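Local coordinates for phage terminase large subunit (Thermus phage P7426, PDB 7KS4), which probably acts as the ATP-driven motor that translocates viral DNA into empty capsids and as the endonuclease that cuts the viral genome to begin and end packaging, at residues L242-P245 and D246-R250. Residues are numbered along the deposited sequence; the frame is centred on the assembly and turned at random.
Sequences LYIP and DLEFR
Ile-244 lays its CG2 methyl against the start of the helix, between the side chains of Glu-248 and Phe-249. The methyl lies 3.9 Å from CD of Glu-248 and 4.0 Å from CB of Phe-249, and its nearest neighbour is the backbone N of Phe-249. It gets there because CG2 stands anti to the Ile-244 backbone N, while CG1, with chi1 at -75°, lies beside that N. The isoleucine and the glutamate cross at about a right angle. The Glu-248 side chain is extended, CG anti to the backbone N (chi1 179°), and runs back along the loop, setting its CG and CD against CG2 of Ile-244 and meeting the CG/CD side of the proline ring through CB and OE1. On Pro-245, CG makes the closest approach, 3.7 Å from CB and 3.5 Å from OE1 of Glu-248, with CD also near OE1; these are van der Waals contacts. Pro-245 is the N-cap of helix 246-252, late in the N-terminal ATPase domain of the terminase, a P-loop NTPase fold. The first turn closes through its carbonyl: Phe-249 N donates to Pro-245 O at 3.0 Å. One residue on, Arg-250 N bonds to Asp-246 O, and the two side chains repeat the pairing as an i to i+4 salt bridge. There NE of Arg-250 meets OD2 of Asp-246 at 3.1 Å on the syn side; the oxygen lies in the guanidinium plane, whereas the donor sits 30° out of the carboxylate plane. Glu-256 is a second carboxylate partner of the same arginine, through NH1, which probably limits rotation of the guanidinium. Past CB, the Phe-249 ring turns away from the loop to meet Trp-227, with Arg-241 in a cation-pi contact, while Ile-244 also touches Tyr-253.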
ATOM      1  N   LEU A 242       8.966  28.979   5.254  1.00 42.05           N
ATOM      2  CA  LEU A 242       8.562  30.352   5.537  1.00 45.10           C
ATOM      3  C   LEU A 242       7.096  30.441   5.923  1.00 44.40           C
ATOM      4  O   LEU A 242       6.723  31.295   6.733  1.00 47.40           O
ATOM      5  CB  LEU A 242       8.807  31.259   4.327  1.00 46.01           C
ATOM      6  CG  LEU A 242      10.225  31.716   3.979  1.00 48.12           C
ATOM      7  CD1 LEU A 242      10.151  32.927   3.053  1.00 48.33           C
ATOM      8  CD2 LEU A 242      11.059  32.051   5.204  1.00 49.80           C
ATOM      9  N   TYR A 243       6.246  29.592   5.342  1.00 38.98           N
ATOM     10  CA  TYR A 243       4.811  29.710   5.554  1.00 37.75           C
ATOM     11  C   TYR A 243       4.151  28.406   5.982  1.00 38.64           C
ATOM     12  O   TYR A 243       2.924  28.372   6.122  1.00 39.11           O
ATOM     13  CB  TYR A 243       4.128  30.254   4.290  1.00 36.30           C
ATOM     14  CG  TYR A 243       4.265  29.406   3.043  1.00 36.12           C
ATOM     15  CD1 TYR A 243       3.313  28.444   2.730  1.00 37.00           C
ATOM     16  CD2 TYR A 243       5.322  29.595   2.156  1.00 36.00           C
ATOM     17  CE1 TYR A 243       3.419  27.677   1.587  1.00 36.73           C
ATOM     18  CE2 TYR A 243       5.435  28.836   1.009  1.00 35.85           C
ATOM     19  CZ  TYR A 243       4.477  27.876   0.728  1.00 36.45           C
ATOM     20  OH  TYR A 243       4.569  27.103  -0.411  1.00 37.23           O
ATOM     21  N   ILE A 244       4.918  27.352   6.216  1.00 39.66           N
ATOM     22  CA  ILE A 244       4.395  26.071   6.684  1.00 39.96           C
ATOM     23  C   ILE A 244       4.875  25.865   8.113  1.00 38.83           C
ATOM     24  O   ILE A 244       6.076  26.007   8.373  1.00 38.59           O
ATOM     25  CB  ILE A 244       4.849  24.908   5.776  1.00 41.79           C
ATOM     26  CG1 ILE A 244       4.044  24.934   4.472  1.00 43.32           C
ATOM     27  CG2 ILE A 244       4.714  23.564   6.485  1.00 42.55           C
ATOM     28  CD1 ILE A 244       4.379  23.826   3.494  1.00 45.99           C
ATOM     29  N   PRO A 245       3.995  25.527   9.062  1.00 56.24           N
ATOM     30  CA  PRO A 245       4.460  25.287  10.433  1.00 58.13           C
ATOM     31  C   PRO A 245       5.566  24.241  10.462  1.00 55.86           C
ATOM     32  O   PRO A 245       5.606  23.327   9.637  1.00 52.00           O
ATOM     33  CB  PRO A 245       3.202  24.798  11.166  1.00 59.67           C
ATOM     34  CG  PRO A 245       2.228  24.428  10.103  1.00 57.93           C
ATOM     35  CD  PRO A 245       2.546  25.288   8.925  1.00 55.94           C
ATOM     36  N   ASP A 246       6.465  24.377  11.438  1.00 57.64           N
ATOM     37  CA  ASP A 246       7.617  23.481  11.499  1.00 56.97           C
ATOM     38  C   ASP A 246       7.193  22.023  11.632  1.00 52.97           C
ATOM     39  O   ASP A 246       7.793  21.141  11.007  1.00 48.14           O
ATOM     40  CB  ASP A 246       8.532  23.863  12.658  1.00 62.11           C
ATOM     41  CG  ASP A 246       9.847  23.108  12.627  1.00 61.80           C
ATOM     42  OD1 ASP A 246      10.424  22.954  11.530  1.00 59.65           O
ATOM     43  OD2 ASP A 246      10.303  22.652  13.697  1.00 65.04           O
ATOM     44  N   LEU A 247       6.180  21.739  12.455  1.00 57.26           N
ATOM     45  CA  LEU A 247       5.777  20.347  12.649  1.00 55.86           C
ATOM     46  C   LEU A 247       5.232  19.755  11.359  1.00 51.27           C
ATOM     47  O   LEU A 247       5.562  18.618  11.000  1.00 45.68           O
ATOM     48  CB  LEU A 247       4.733  20.223  13.762  1.00 63.16           C
ATOM     49  CG  LEU A 247       4.350  18.771  14.112  1.00 65.48           C
ATOM     50  CD1 LEU A 247       4.008  18.638  15.591  1.00 72.14           C
ATOM     51  CD2 LEU A 247       3.184  18.228  13.270  1.00 64.18           C
ATOM     52  N   GLU A 248       4.363  20.493  10.668  1.00 59.67           N
ATOM     53  CA  GLU A 248       3.832  20.005   9.401  1.00 59.99           C
ATOM     54  C   GLU A 248       4.957  19.707   8.423  1.00 55.50           C
ATOM     55  O   GLU A 248       4.925  18.689   7.720  1.00 53.54           O
ATOM     56  CB  GLU A 248       2.856  21.025   8.811  1.00 63.18           C
ATOM     57  CG  GLU A 248       2.260  20.619   7.470  1.00 64.67           C
ATOM     58  CD  GLU A 248       1.357  21.689   6.884  1.00 68.67           C
ATOM     59  OE1 GLU A 248       0.743  22.444   7.670  1.00 72.51           O
ATOM     60  OE2 GLU A 248       1.266  21.777   5.638  1.00 68.95           O
ATOM     61  N   PHE A 249       5.968  20.580   8.364  1.00 52.19           N
ATOM     62  CA  PHE A 249       7.073  20.365   7.437  1.00 49.32           C
ATOM     63  C   PHE A 249       7.852  19.107   7.796  1.00 45.88           C
ATOM     64  O   PHE A 249       8.128  18.265   6.931  1.00 44.55           O
ATOM     65  CB  PHE A 249       8.005  21.577   7.424  1.00 51.58           C
ATOM     66  CG  PHE A 249       9.284  21.329   6.683  1.00 49.02           C
ATOM     67  CD1 PHE A 249       9.380  21.602   5.330  1.00 48.66           C
ATOM     68  CD2 PHE A 249      10.380  20.787   7.334  1.00 47.83           C
ATOM     69  CE1 PHE A 249      10.553  21.353   4.647  1.00 46.18           C
ATOM     70  CE2 PHE A 249      11.548  20.529   6.654  1.00 46.15           C
ATOM     71  CZ  PHE A 249      11.636  20.813   5.310  1.00 45.68           C
ATOM     72  N   ARG A 250       8.230  18.966   9.070  1.00 41.32           N
ATOM     73  CA  ARG A 250       9.012  17.806   9.482  1.00 39.84           C
ATOM     74  C   ARG A 250       8.259  16.502   9.250  1.00 37.45           C
ATOM     75  O   ARG A 250       8.883  15.468   8.973  1.00 36.85           O
ATOM     76  CB  ARG A 250       9.402  17.935  10.957  1.00 44.48           C
ATOM     77  CG  ARG A 250      10.415  19.035  11.249  1.00 50.32           C
ATOM     78  CD  ARG A 250      10.787  19.072  12.728  1.00 55.44           C
ATOM     79  NE  ARG A 250      11.840  20.051  12.987  1.00 60.75           N
ATOM     80  CZ  ARG A 250      13.145  19.806  12.895  1.00 59.97           C
ATOM     81  NH1 ARG A 250      13.582  18.599  12.558  1.00 57.55           N
ATOM     82  NH2 ARG A 250      14.019  20.773  13.147  1.00 62.57           N
TER